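Local structure of MmeI (Methylophilus methylotrophus, 5HR4) at residues Ile464-Val469 against Ala515-Lys520; Cys476-Asn481 against His523-Asn528; Ser540-Glu545 against His581-Gly586. The protein is a Type IIL restriction-modification enzyme that binds DNA and probably transfers a methyl group from S-adenosyl-L-methionine to N6 of deoxyadenosine. One frame throughout, in Å; residues are numbered along the deposited sequence.

In the fold
All three contacts lie in the methyltransferase part of the chain. Running from the N terminus, the loop 464-469 follows strand 455-458, and segment 476-481 holds strand 477-480. Helix 517-524, with the residues next to its ends, then supplies a partner to each: 515-520 closes contact 1 and 523-528 closes contact 2. The two loops cross, since their segments alternate along the chain. Their centres are about 8 Å apart, and Trp466 of contact 1 touches Tyr524 of contact 2. Contact 3 opens only after both have closed. It joins segment 540-545, which leads into helix 544-556, to strand 581-588, in one mixed sheet with strand 477-480. Tyr518 of contact 1 touches Ile541 and Ile585, linking helix 517-524 to contact 3.

Contact 1 of 3, residues Ile464-Val469 against Ala515-Lys520; sequences IDWNDV and AAWYPK. With SFG (sinefungin), chain H.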
loop_
_atom_site.group_PDB
_atom_site.type_symbol
_atom_site.label_atom_id
_atom_site.label_comp_id
_atom_site.label_asym_id
_atom_site.label_seq_id
_atom_site.Cartn_x
_atom_site.Cartn_y
_atom_site.Cartn_z
ATOM N N ILE A 464 6.631 20.931 1.532
ATOM C CA ILE A 464 5.937 22.211 1.458
ATOM C C ILE A 464 4.973 22.369 2.638
ATOM O O ILE A 464 4.682 21.427 3.378
ATOM C CB ILE A 464 5.174 22.374 0.131
ATOM C CG1 ILE A 464 4.113 21.279 -0.008
ATOM C CG2 ILE A 464 6.116 22.367 -1.045
ATOM C CD1 ILE A 464 3.246 21.481 -1.220
ATOM N N ASP A 465 4.442 23.576 2.777
ATOM C CA ASP A 465 3.367 23.848 3.719
ATOM C C ASP A 465 2.028 23.653 3.002
ATOM O O ASP A 465 1.724 24.383 2.049
ATOM C CB ASP A 465 3.502 25.272 4.267
ATOM C CG ASP A 465 2.534 25.570 5.400
ATOM O OD1 ASP A 465 1.875 24.639 5.913
ATOM O OD2 ASP A 465 2.449 26.747 5.796
ATOM N N TRP A 466 1.228 22.675 3.460
ATOM C CA TRP A 466 -0.048 22.405 2.790
ATOM C C TRP A 466 -0.921 23.655 2.667
ATOM O O TRP A 466 -1.663 23.791 1.688
ATOM C CB TRP A 466 -0.807 21.271 3.506
ATOM C CG TRP A 466 -0.147 19.926 3.279
ATOM C CD1 TRP A 466 0.949 19.684 2.505
ATOM C CD2 TRP A 466 -0.534 18.655 3.823
ATOM N NE1 TRP A 466 1.281 18.359 2.536
ATOM C CE2 TRP A 466 0.389 17.699 3.339
ATOM C CE3 TRP A 466 -1.568 18.231 4.661
ATOM C CZ2 TRP A 466 0.312 16.342 3.676
ATOM C CZ3 TRP A 466 -1.644 16.883 4.991
ATOM C CH2 TRP A 466 -0.713 15.959 4.499
ATOM N N ASN A 467 -0.826 24.595 3.617
ATOM C CA ASN A 467 -1.624 25.822 3.523
ATOM C C ASN A 467 -1.361 26.627 2.248
ATOM O O ASN A 467 -2.165 27.498 1.909
ATOM C CB ASN A 467 -1.398 26.722 4.743
ATOM C CG ASN A 467 -2.039 26.165 6.002
ATOM O OD1 ASN A 467 -3.272 26.219 6.176
ATOM N ND2 ASN A 467 -1.210 25.625 6.893
ATOM N N ASP A 468 -0.272 26.374 1.520
ATOM C CA ASP A 468 -0.137 27.075 0.246
ATOM C C ASP A 468 -1.064 26.506 -0.825
ATOM O O ASP A 468 -1.385 27.203 -1.796
ATOM C CB ASP A 468 1.311 27.036 -0.233
ATOM C CG ASP A 468 2.257 27.667 0.755
ATOM O OD1 ASP A 468 1.789 28.524 1.540
ATOM O OD2 ASP A 468 3.459 27.303 0.749
ATOM N N VAL A 469 -1.504 25.262 -0.672
ATOM C CA VAL A 469 -2.487 24.683 -1.578
ATOM C C VAL A 469 -3.898 25.044 -1.146
ATOM O O VAL A 469 -4.754 25.340 -1.987
ATOM C CB VAL A 469 -2.309 23.154 -1.649
ATOM C CG1 VAL A 469 -3.268 22.537 -2.682
ATOM C CG2 VAL A 469 -0.857 22.825 -1.949
ATOM N N ALA A 515 4.098 6.609 6.436
ATOM C CA ALA A 515 3.883 7.179 7.761
ATOM C C ALA A 515 4.041 8.690 7.749
ATOM O O ALA A 515 3.294 9.391 8.428
ATOM C CB ALA A 515 4.835 6.547 8.768
ATOM N N ALA A 516 4.957 9.210 6.925
ATOM C CA ALA A 516 5.215 10.651 6.856
ATOM C C ALA A 516 3.951 11.500 6.672
ATOM O O ALA A 516 3.860 12.603 7.219
ATOM C CB ALA A 516 6.194 10.937 5.726
ATOM N N TRP A 517 2.977 11.038 5.889
ATOM C CA TRP A 517 1.800 11.888 5.682
ATOM C C TRP A 517 0.954 12.056 6.943
ATOM O O TRP A 517 0.169 13.004 7.012
ATOM C CB TRP A 517 0.908 11.355 4.553
ATOM C CG TRP A 517 1.373 11.760 3.192
ATOM C CD1 TRP A 517 0.755 12.614 2.332
ATOM C CD2 TRP A 517 2.571 11.335 2.540
ATOM N NE1 TRP A 517 1.493 12.743 1.179
ATOM C CE2 TRP A 517 2.611 11.964 1.283
ATOM C CE3 TRP A 517 3.609 10.472 2.896
ATOM C CZ2 TRP A 517 3.648 11.759 0.378
ATOM C CZ3 TRP A 517 4.647 10.271 1.999
ATOM C CH2 TRP A 517 4.660 10.914 0.754
ATOM N N TYR A 518 1.097 11.171 7.937
ATOM C CA TYR A 518 0.256 11.273 9.129
ATOM C C TYR A 518 0.624 12.462 10.011
ATOM O O TYR A 518 -0.286 13.216 10.404
ATOM C CB TYR A 518 0.295 9.957 9.909
ATOM C CG TYR A 518 -0.514 8.845 9.289
ATOM C CD1 TYR A 518 -0.060 8.175 8.156
ATOM C CD2 TYR A 518 -1.720 8.448 9.851
ATOM C CE1 TYR A 518 -0.783 7.160 7.592
ATOM C CE2 TYR A 518 -2.463 7.424 9.294
ATOM C CZ TYR A 518 -1.989 6.788 8.164
ATOM O OH TYR A 518 -2.719 5.772 7.607
ATOM N N PRO A 519 1.889 12.685 10.385
ATOM C CA PRO A 519 2.202 13.896 11.158
ATOM C C PRO A 519 1.941 15.168 10.381
ATOM O O PRO A 519 1.535 16.172 10.979
ATOM C CB PRO A 519 3.696 13.737 11.477
ATOM C CG PRO A 519 3.953 12.295 11.351
ATOM C CD PRO A 519 3.077 11.832 10.238
ATOM N N LYS A 520 2.176 15.159 9.064
ATOM C CA LYS A 520 1.819 16.299 8.227
ATOM C C LYS A 520 0.358 16.664 8.423
ATOM O O LYS A 520 0.042 17.746 8.929
ATOM C CB LYS A 520 2.115 15.992 6.757
ATOM C CG LYS A 520 3.490 16.410 6.334
ATOM C CD LYS A 520 3.641 17.916 6.436
ATOM C CE LYS A 520 4.595 18.468 5.398
ATOM N NZ LYS A 520 4.773 19.948 5.555
HETATM N N SFG H . -4.521 7.737 -5.401
HETATM C CA SFG H . -3.902 7.893 -6.700
HETATM C C SFG H . -4.844 7.280 -7.719
HETATM O O SFG H . -5.910 6.764 -7.317
HETATM O OXT SFG H . -4.578 7.288 -8.945
HETATM C CB SFG H . -2.556 7.178 -6.733
HETATM C CG SFG H . -1.714 7.711 -5.583
HETATM C CD SFG H . -0.513 6.797 -5.488
HETATM N NE SFG H . -0.933 5.628 -4.740
HETATM C "C5'" SFG H . 0.681 7.491 -4.813
HETATM C "C4'" SFG H . 1.107 8.840 -5.486
HETATM O "O4'" SFG H . 1.859 9.506 -4.656
HETATM C "C3'" SFG H . 1.997 8.669 -6.730
HETATM O "O3'" SFG H . 1.292 9.112 -7.798
HETATM C "C2'" SFG H . 3.274 9.522 -6.471
HETATM O "O2'" SFG H . 3.675 10.298 -7.678
HETATM C "C1'" SFG H . 2.913 10.346 -5.540
HETATM N N9 SFG H . 3.962 10.681 -4.629
HETATM C C8 SFG H . 4.926 9.898 -4.154
HETATM N N7 SFG H . 5.657 10.608 -3.292
HETATM C C5 SFG H . 5.134 11.832 -3.233
HETATM C C6 SFG H . 5.512 12.940 -2.514
HETATM N N6 SFG H . 6.580 13.174 -1.573
HETATM N N1 SFG H . 4.837 14.079 -2.611
HETATM C C2 SFG H . 3.761 14.136 -3.433
HETATM N N3 SFG H . 3.389 13.042 -4.148
HETATM C C4 SFG H . 4.080 11.884 -4.047
#
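Lys520 crosses the indole of Trp466 at a slant and ends on the backbone of Ile464. Its CB sits 3.5 Å above the plane of the Trp466 ring, offset toward the rim, and is nearest CZ2 and CH2. CG stays beside the same rim, with CZ2 of Trp466 at 4.1 Å. The chain then bends at chi2 (-64°) and again at chi3, which turns its end toward the loop. CE comes to 3.6 Å from Ile464 O. NZ makes a 2.6 Å hydrogen bond to Ile464 O, with NZ tilted 23° from the carbonyl plane. With an alanine here the ammonium is gone, and the Ile464 carbonyl would probably be left without this partner and the loop less firmly tied to the helix.

The fold is the Rossmann-like methyltransferase core. The loop follows strand 455-458, and helix 517-524 packs next to it at the cofactor pocket. Trp466 and Trp517 cross at about a right angle, with CZ2 of Trp466 4.0 Å from CD1 of Trp517. Trp466 NE1 is hydrogen-bonded to Ala461 O, and its ring meets Phe360 edge-to-face. Trp517 NE1 is held by Pro362 O. The far end of the Trp517 indole reaches the bound sinefungin: CZ2 of Trp517 is 3.6 Å from C6 of the adenine, which lies at the edge of the indole, near its plane.

Contact 2 of 3, residues Cys476-Asn481 against His523-Asn528; sequences CFILGN and HYIQTN. With SFG (sinefungin), chain H; nucleotides of chain B.
Ile478 and Tyr524 meet through their first torsions. In Ile478, CG1 is anti to the carbonyl carbon (chi1 -69°), and the chain beyond it is extended. This carries CD1 off the strand toward the helix. In Tyr524, CG is anti to the backbone N (chi1 177°), which brings the ring up to that methyl. The two side chains approach at a slant. CD1 of Ile478 is 3.4 Å from CD2 of Tyr524, and CE2 of the same ring is close behind. The same methyl also touches Ile525, whose CG2 lies 4.0 Å from CD1 of Ile478. No hydrogen bond spans the two segments; the contact is apolar and buried. The hydroxyl of Tyr524 is hydrogen-bonded to Leu470 O. Cys533 of the adjacent strand 532-538 packs against both Ile478 and Ile525.

Just past the strand lies Asn481, far from the helix end. ND2 of Asn481 gives a hydrogen bond to N1 of DA7 of chain B, 3.2 Å long and with a 151° angle at the hydrogen. It also bonds to Thr316 OG1. N6 of DA7 of chain B bonds only weakly to Asn481 OD1, at 3.3 Å. The backbone O of Asn481 accepts a bond from sinefungin NE at 2.9 Å. This one residue thus touches both the base and the cofactor analogue. Asn481 begins an Asn-Pro-Pro-Phe sequence, which is motif IV of the adenine-N6 DNA methyltransferases, and the geometry is consistent with DA7 of chain B being the target adenine.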
loop_
_atom_site.group_PDB
_atom_site.type_symbol
_atom_site.label_atom_id
_atom_site.label_comp_id
_atom_site.label_asym_id
_atom_site.label_seq_id
_atom_site.Cartn_x
_atom_site.Cartn_y
_atom_site.Cartn_z
ATOM N N CYS A 476 -12.026 20.859 4.454
ATOM C CA CYS A 476 -12.966 19.949 5.106
ATOM C C CYS A 476 -12.440 18.522 5.225
ATOM O O CYS A 476 -12.346 17.999 6.345
ATOM C CB CYS A 476 -14.301 19.962 4.358
ATOM S SG CYS A 476 -15.129 21.538 4.489
ATOM N N PHE A 477 -12.103 17.862 4.119
ATOM C CA PHE A 477 -11.644 16.484 4.193
ATOM C C PHE A 477 -10.258 16.326 3.574
ATOM O O PHE A 477 -9.931 16.959 2.564
ATOM C CB PHE A 477 -12.650 15.555 3.528
ATOM C CG PHE A 477 -14.025 15.749 4.027
ATOM C CD1 PHE A 477 -14.485 15.043 5.129
ATOM C CD2 PHE A 477 -14.865 16.670 3.429
ATOM C CE1 PHE A 477 -15.766 15.231 5.609
ATOM C CE2 PHE A 477 -16.143 16.872 3.917
ATOM C CZ PHE A 477 -16.592 16.144 5.003
ATOM N N ILE A 478 -9.448 15.486 4.213
ATOM C CA ILE A 478 -8.145 15.080 3.719
ATOM C C ILE A 478 -8.226 13.581 3.478
ATOM O O ILE A 478 -8.439 12.805 4.419
ATOM C CB ILE A 478 -7.024 15.434 4.709
ATOM C CG1 ILE A 478 -6.830 16.944 4.777
ATOM C CG2 ILE A 478 -5.707 14.801 4.311
ATOM C CD1 ILE A 478 -5.815 17.323 5.782
ATOM N N LEU A 479 -8.090 13.174 2.217
ATOM C CA LEU A 479 -8.141 11.766 1.868
ATOM C C LEU A 479 -7.112 11.451 0.798
ATOM O O LEU A 479 -6.754 12.311 -0.008
ATOM C CB LEU A 479 -9.526 11.365 1.371
ATOM C CG LEU A 479 -10.301 12.303 0.452
ATOM C CD1 LEU A 479 -9.864 12.167 -0.956
ATOM C CD2 LEU A 479 -11.762 11.916 0.551
ATOM N N GLY A 480 -6.657 10.210 0.777
ATOM C CA GLY A 480 -5.873 9.751 -0.347
ATOM C C GLY A 480 -5.114 8.488 -0.019
ATOM O O GLY A 480 -5.185 7.956 1.086
ATOM N N ASN A 481 -4.350 8.036 -1.017
ATOM C CA ASN A 481 -3.600 6.785 -0.961
ATOM C C ASN A 481 -2.118 7.082 -1.167
ATOM O O ASN A 481 -1.583 6.898 -2.270
ATOM C CB ASN A 481 -4.116 5.792 -2.000
ATOM C CG ASN A 481 -3.352 4.495 -1.979
ATOM O OD1 ASN A 481 -2.732 4.133 -0.973
ATOM N ND2 ASN A 481 -3.377 3.784 -3.093
ATOM N N HIS A 523 -0.342 17.861 11.892
ATOM C CA HIS A 523 0.041 19.247 12.154
ATOM C C HIS A 523 -0.865 20.219 11.403
ATOM O O HIS A 523 -1.252 21.260 11.941
ATOM C CB HIS A 523 1.512 19.470 11.791
ATOM C CG HIS A 523 2.469 18.990 12.845
ATOM N ND1 HIS A 523 3.269 17.876 12.682
ATOM C CD2 HIS A 523 2.738 19.463 14.086
ATOM C CE1 HIS A 523 3.995 17.691 13.771
ATOM N NE2 HIS A 523 3.693 18.641 14.637
ATOM N N TYR A 524 -1.244 19.867 10.176
ATOM C CA TYR A 524 -2.091 20.727 9.364
ATOM C C TYR A 524 -3.446 20.987 10.018
ATOM O O TYR A 524 -3.934 22.124 10.028
ATOM C CB TYR A 524 -2.270 20.075 8.001
ATOM C CG TYR A 524 -3.185 20.802 7.044
ATOM C CD1 TYR A 524 -2.799 21.994 6.450
ATOM C CD2 TYR A 524 -4.413 20.272 6.694
ATOM C CE1 TYR A 524 -3.634 22.647 5.557
ATOM C CE2 TYR A 524 -5.246 20.916 5.801
ATOM C CZ TYR A 524 -4.851 22.096 5.236
ATOM O OH TYR A 524 -5.671 22.739 4.341
ATOM N N ILE A 525 -4.088 19.945 10.553
ATOM C CA ILE A 525 -5.440 20.121 11.084
ATOM C C ILE A 525 -5.433 20.693 12.485
ATOM O O ILE A 525 -6.508 20.948 13.045
ATOM C CB ILE A 525 -6.250 18.804 11.083
ATOM C CG1 ILE A 525 -5.687 17.807 12.090
ATOM C CG2 ILE A 525 -6.252 18.186 9.697
ATOM C CD1 ILE A 525 -6.518 16.543 12.188
ATOM N N GLN A 526 -4.253 20.905 13.073
ATOM C CA GLN A 526 -4.197 21.443 14.427
ATOM C C GLN A 526 -4.919 22.784 14.516
ATOM O O GLN A 526 -5.439 23.135 15.581
ATOM C CB GLN A 526 -2.733 21.574 14.872
ATOM C CG GLN A 526 -2.494 21.346 16.363
ATOM C CD GLN A 526 -2.762 19.907 16.799
ATOM O OE1 GLN A 526 -2.133 18.975 16.300
ATOM N NE2 GLN A 526 -3.699 19.721 17.732
ATOM N N THR A 527 -4.999 23.524 13.399
ATOM C CA THR A 527 -5.664 24.822 13.356
ATOM C C THR A 527 -7.160 24.735 13.060
ATOM O O THR A 527 -7.831 25.774 13.081
ATOM C CB THR A 527 -5.006 25.742 12.303
ATOM O OG1 THR A 527 -5.098 25.141 11.007
ATOM C CG2 THR A 527 -3.538 25.979 12.607
ATOM N N ASN A 528 -7.702 23.541 12.785
ATOM C CA ASN A 528 -9.130 23.397 12.451
ATOM C C ASN A 528 -9.571 21.951 12.730
ATOM O O ASN A 528 -9.646 21.124 11.817
ATOM C CB ASN A 528 -9.402 23.793 11.002
ATOM C CG ASN A 528 -10.841 23.457 10.549
ATOM O OD1 ASN A 528 -11.693 23.077 11.361
ATOM N ND2 ASN A 528 -11.106 23.602 9.242
HETATM N N SFG H . -4.521 7.737 -5.401
HETATM C CA SFG H . -3.902 7.893 -6.700
HETATM C C SFG H . -4.844 7.280 -7.719
HETATM O O SFG H . -5.910 6.764 -7.317
HETATM O OXT SFG H . -4.578 7.288 -8.945
HETATM C CB SFG H . -2.556 7.178 -6.733
HETATM C CG SFG H . -1.714 7.711 -5.583
HETATM C CD SFG H . -0.513 6.797 -5.488
HETATM N NE SFG H . -0.933 5.628 -4.740
HETATM C "C5'" SFG H . 0.681 7.491 -4.813
HETATM C "C4'" SFG H . 1.107 8.840 -5.486
HETATM O "O4'" SFG H . 1.859 9.506 -4.656
HETATM C "C3'" SFG H . 1.997 8.669 -6.730
HETATM O "O3'" SFG H . 1.292 9.112 -7.798
HETATM C "C2'" SFG H . 3.274 9.522 -6.471
HETATM O "O2'" SFG H . 3.675 10.298 -7.678
HETATM C "C1'" SFG H . 2.913 10.346 -5.540
HETATM N N9 SFG H . 3.962 10.681 -4.629
HETATM C C8 SFG H . 4.926 9.898 -4.154
HETATM N N7 SFG H . 5.657 10.608 -3.292
HETATM C C5 SFG H . 5.134 11.832 -3.233
HETATM C C6 SFG H . 5.512 12.940 -2.514
HETATM N N6 SFG H . 6.580 13.174 -1.573
HETATM N N1 SFG H . 4.837 14.079 -2.611
HETATM C C2 SFG H . 3.761 14.136 -3.433
HETATM N N3 SFG H . 3.389 13.042 -4.148
HETATM C C4 SFG H . 4.080 11.884 -4.047
ATOM P P DA B 7 8.183 -2.488 -0.655
ATOM O OP1 DA B 7 8.899 -2.227 -1.935
ATOM O OP2 DA B 7 8.198 -1.454 0.408
ATOM O "O5'" DA B 7 6.704 -2.935 -1.004
ATOM C "C5'" DA B 7 5.654 -2.055 -0.990
ATOM C "C4'" DA B 7 4.638 -2.579 -1.954
ATOM O "O4'" DA B 7 3.499 -1.723 -1.986
ATOM C "C3'" DA B 7 5.130 -2.708 -3.385
ATOM O "O3'" DA B 7 4.652 -3.929 -3.884
ATOM C "C2'" DA B 7 4.493 -1.507 -4.089
ATOM C "C1'" DA B 7 3.201 -1.339 -3.309
ATOM N N9 DA B 7 2.710 0.028 -3.197
ATOM C C8 DA B 7 3.449 1.140 -2.961
ATOM N N7 DA B 7 2.740 2.220 -2.824
ATOM C C5 DA B 7 1.431 1.782 -2.951
ATOM C C6 DA B 7 0.180 2.453 -2.890
ATOM N N6 DA B 7 0.055 3.768 -2.693
ATOM N N1 DA B 7 -0.935 1.717 -3.055
ATOM C C2 DA B 7 -0.809 0.407 -3.259
ATOM N N3 DA B 7 0.305 -0.329 -3.324
ATOM C C4 DA B 7 1.398 0.431 -3.163
#

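Contact 3 of 3, residues Ser540-Glu545 against His581-Gly586; sequences SITQGE and HCVIIG. With nucleotides of chain B.
No ring takes part directly between Ile541, Thr542 and the strand residues Val583 and Ile585. One flat group beside them is Tyr518 of helix 517-524, whose OH end abuts the methyls: CD1 of Ile585 and CD1 of Ile541 both touch it. The side chain of Ile585 also touches Trp551 of helix 544-556. Across the contact, CD1 of Ile541 lies 3.9 Å from CD1 of Ile585. Thr542 and Ile585 meet tip to tip, with CG2 of Thr542 4.0 Å from CD1 of Ile585. In Thr542, CG2 is anti to the carbonyl carbon, while OG1 (chi1 59°) is placed to bond to Asn539 O. That OG1 also rests 4.2 Å from CG1 of Val583.

The other side of the turn faces DNA. Glu545 N gives a 2.9 Å hydrogen bond to OP1 of DC5 of chain B. CA of Gly544 lies 3.5 Å from the same OP1. The Glu545 carboxylate forms salt bridges with Lys487 and Lys629. The turn is therefore two-sided. Its fit to strand 581-588 rests on apolar contact without a hydrogen bond between the segments, while the backbone N-H of Glu545, at the start of helix 544-556, bonds to the DC5 phosphate of chain B.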
loop_
_atom_site.group_PDB
_atom_site.type_symbol
_atom_site.label_atom_id
_atom_site.label_comp_id
_atom_site.label_asym_id
_atom_site.label_seq_id
_atom_site.Cartn_x
_atom_site.Cartn_y
_atom_site.Cartn_z
ATOM N N SER A 540 1.518 -2.474 7.390
ATOM C CA SER A 540 2.717 -2.584 8.213
ATOM C C SER A 540 2.789 -1.501 9.281
ATOM O O SER A 540 3.358 -1.738 10.353
ATOM C CB SER A 540 3.957 -2.520 7.321
ATOM O OG SER A 540 4.429 -3.821 7.017
ATOM N N ILE A 541 2.219 -0.316 9.018
ATOM C CA ILE A 541 2.220 0.763 10.008
ATOM C C ILE A 541 1.271 0.505 11.161
ATOM O O ILE A 541 1.137 1.368 12.036
ATOM C CB ILE A 541 1.841 2.139 9.426
ATOM C CG1 ILE A 541 0.357 2.177 9.027
ATOM C CG2 ILE A 541 2.753 2.526 8.230
ATOM C CD1 ILE A 541 -0.086 3.568 8.487
ATOM N N THR A 542 0.610 -0.651 11.197
ATOM C CA THR A 542 -0.212 -1.039 12.337
ATOM C C THR A 542 0.319 -2.308 12.982
ATOM O O THR A 542 -0.398 -2.954 13.759
ATOM C CB THR A 542 -1.690 -1.233 11.947
ATOM O OG1 THR A 542 -1.808 -2.248 10.939
ATOM C CG2 THR A 542 -2.307 0.070 11.422
ATOM N N GLN A 543 1.562 -2.677 12.678
ATOM C CA GLN A 543 2.127 -3.953 13.089
ATOM C C GLN A 543 3.587 -3.757 13.475
ATOM O O GLN A 543 4.254 -2.825 13.015
ATOM C CB GLN A 543 2.011 -5.001 11.964
ATOM C CG GLN A 543 0.588 -5.193 11.398
ATOM C CD GLN A 543 0.564 -5.931 10.061
ATOM O OE1 GLN A 543 1.601 -6.287 9.529
ATOM N NE2 GLN A 543 -0.623 -6.146 9.510
ATOM N N GLY A 544 4.061 -4.642 14.347
ATOM C CA GLY A 544 5.471 -4.773 14.660
ATOM C C GLY A 544 6.163 -3.470 14.995
ATOM O O GLY A 544 5.598 -2.589 15.656
ATOM N N GLU A 545 7.405 -3.336 14.490
ATOM C CA GLU A 545 8.353 -2.310 14.933
ATOM C C GLU A 545 7.880 -0.888 14.665
ATOM O O GLU A 545 8.433 0.050 15.249
ATOM C CB GLU A 545 9.715 -2.514 14.259
ATOM C CG GLU A 545 9.898 -1.798 12.917
ATOM C CD GLU A 545 11.244 -2.125 12.236
ATOM O OE1 GLU A 545 12.233 -2.442 12.945
ATOM O OE2 GLU A 545 11.314 -2.067 10.983
ATOM N N HIS A 581 -0.639 -5.781 1.227
ATOM C CA HIS A 581 -1.850 -5.831 2.028
ATOM C C HIS A 581 -2.045 -4.477 2.701
ATOM O O HIS A 581 -1.073 -3.863 3.149
ATOM C CB HIS A 581 -1.763 -6.955 3.073
ATOM C CG HIS A 581 -2.007 -8.328 2.516
ATOM N ND1 HIS A 581 -2.217 -9.432 3.319
ATOM C CD2 HIS A 581 -2.089 -8.770 1.236
ATOM C CE1 HIS A 581 -2.425 -10.492 2.553
ATOM N NE2 HIS A 581 -2.349 -10.119 1.286
ATOM N N CYS A 582 -3.302 -4.029 2.805
ATOM C CA CYS A 582 -3.622 -2.642 3.128
ATOM C C CYS A 582 -4.497 -2.492 4.365
ATOM O O CYS A 582 -5.120 -3.441 4.847
ATOM C CB CYS A 582 -4.341 -1.968 1.966
ATOM S SG CYS A 582 -3.259 -1.809 0.598
ATOM N N VAL A 583 -4.536 -1.258 4.861
ATOM C CA VAL A 583 -5.509 -0.797 5.833
ATOM C C VAL A 583 -5.989 0.564 5.353
ATOM O O VAL A 583 -5.427 1.149 4.424
ATOM C CB VAL A 583 -4.929 -0.700 7.256
ATOM C CG1 VAL A 583 -4.562 -2.077 7.765
ATOM C CG2 VAL A 583 -3.705 0.195 7.252
ATOM N N ILE A 584 -7.073 1.039 5.967
ATOM C CA ILE A 584 -7.576 2.397 5.788
ATOM C C ILE A 584 -7.786 2.973 7.175
ATOM O O ILE A 584 -8.453 2.351 8.005
ATOM C CB ILE A 584 -8.897 2.450 4.995
ATOM C CG1 ILE A 584 -8.750 1.803 3.620
ATOM C CG2 ILE A 584 -9.349 3.891 4.842
ATOM C CD1 ILE A 584 -10.041 1.729 2.834
ATOM N N ILE A 585 -7.227 4.153 7.436
ATOM C CA ILE A 585 -7.252 4.750 8.771
ATOM C C ILE A 585 -7.928 6.101 8.678
ATOM O O ILE A 585 -7.352 7.063 8.153
ATOM C CB ILE A 585 -5.847 4.895 9.372
ATOM C CG1 ILE A 585 -5.223 3.508 9.594
ATOM C CG2 ILE A 585 -5.944 5.619 10.692
ATOM C CD1 ILE A 585 -3.697 3.500 9.840
ATOM N N GLY A 586 -9.159 6.186 9.208
ATOM C CA GLY A 586 -9.834 7.463 9.355
ATOM C C GLY A 586 -9.519 8.081 10.706
ATOM O O GLY A 586 -9.645 7.424 11.745
ATOM P P DC B 5 8.683 -5.825 11.452
ATOM O OP1 DC B 5 7.709 -4.829 11.965
ATOM O OP2 DC B 5 8.434 -7.277 11.484
ATOM O "O5'" DC B 5 8.927 -5.498 9.917
ATOM C "C5'" DC B 5 9.329 -4.222 9.524
ATOM C "C4'" DC B 5 9.997 -4.321 8.180
ATOM O "O4'" DC B 5 11.158 -5.149 8.283
ATOM C "C3'" DC B 5 9.175 -5.031 7.129
ATOM O "O3'" DC B 5 8.273 -4.127 6.561
ATOM C "C2'" DC B 5 10.239 -5.492 6.122
ATOM C "C1'" DC B 5 11.515 -5.537 6.975
ATOM N N1 DC B 5 12.147 -6.847 7.057
ATOM C C2 DC B 5 13.408 -7.026 6.487
ATOM O O2 DC B 5 13.927 -6.080 5.894
ATOM N N3 DC B 5 14.012 -8.233 6.582
ATOM C C4 DC B 5 13.393 -9.229 7.232
ATOM N N4 DC B 5 14.016 -10.415 7.316
ATOM C C5 DC B 5 12.105 -9.052 7.825
ATOM C C6 DC B 5 11.533 -7.852 7.721
ATOM P P DC B 4 15.094 -6.341 15.576
ATOM O OP1 DC B 4 15.551 -5.311 16.540
ATOM O OP2 DC B 4 14.600 -7.655 16.054
ATOM O "O5'" DC B 4 13.947 -5.677 14.730
ATOM C "C5'" DC B 4 12.828 -6.448 14.308
ATOM C "C4'" DC B 4 12.284 -5.825 13.054
ATOM O "O4'" DC B 4 13.340 -5.786 12.068
ATOM C "C3'" DC B 4 11.085 -6.504 12.416
ATOM O "O3'" DC B 4 10.102 -5.494 12.134
ATOM C "C2'" DC B 4 11.664 -7.150 11.139
ATOM C "C1'" DC B 4 12.904 -6.319 10.845
ATOM N N1 DC B 4 14.067 -7.097 10.261
ATOM C C2 DC B 4 14.980 -6.438 9.427
ATOM O O2 DC B 4 14.798 -5.245 9.165
ATOM N N3 DC B 4 16.040 -7.128 8.926
ATOM C C4 DC B 4 16.205 -8.409 9.237
ATOM N N4 DC B 4 17.248 -9.042 8.704
ATOM C C5 DC B 4 15.288 -9.107 10.086
ATOM C C6 DC B 4 14.248 -8.416 10.581
ATOM P P DG B 6 7.129 -4.642 5.566
ATOM O OP1 DG B 6 6.125 -3.552 5.480
ATOM O OP2 DG B 6 6.709 -5.999 6.039
ATOM O "O5'" DG B 6 7.890 -4.713 4.150
ATOM C "C5'" DG B 6 8.543 -3.539 3.668
ATOM C "C4'" DG B 6 9.188 -3.777 2.322
ATOM O "O4'" DG B 6 10.247 -4.771 2.441
ATOM C "C3'" DG B 6 8.265 -4.288 1.234
ATOM O "O3'" DG B 6 8.751 -3.843 -0.002
ATOM C "C2'" DG B 6 8.401 -5.811 1.367
ATOM C "C1'" DG B 6 9.865 -5.974 1.803
ATOM N N9 DG B 6 10.086 -7.083 2.738
ATOM C C8 DG B 6 9.203 -7.565 3.666
ATOM N N7 DG B 6 9.670 -8.570 4.358
ATOM C C5 DG B 6 10.944 -8.766 3.857
ATOM C C6 DG B 6 11.928 -9.715 4.222
ATOM O O6 DG B 6 11.860 -10.593 5.089
ATOM N N1 DG B 6 13.086 -9.574 3.462
ATOM C C2 DG B 6 13.268 -8.635 2.471
ATOM N N2 DG B 6 14.455 -8.647 1.847
ATOM N N3 DG B 6 12.356 -7.739 2.125
ATOM C C4 DG B 6 11.220 -7.863 2.859
#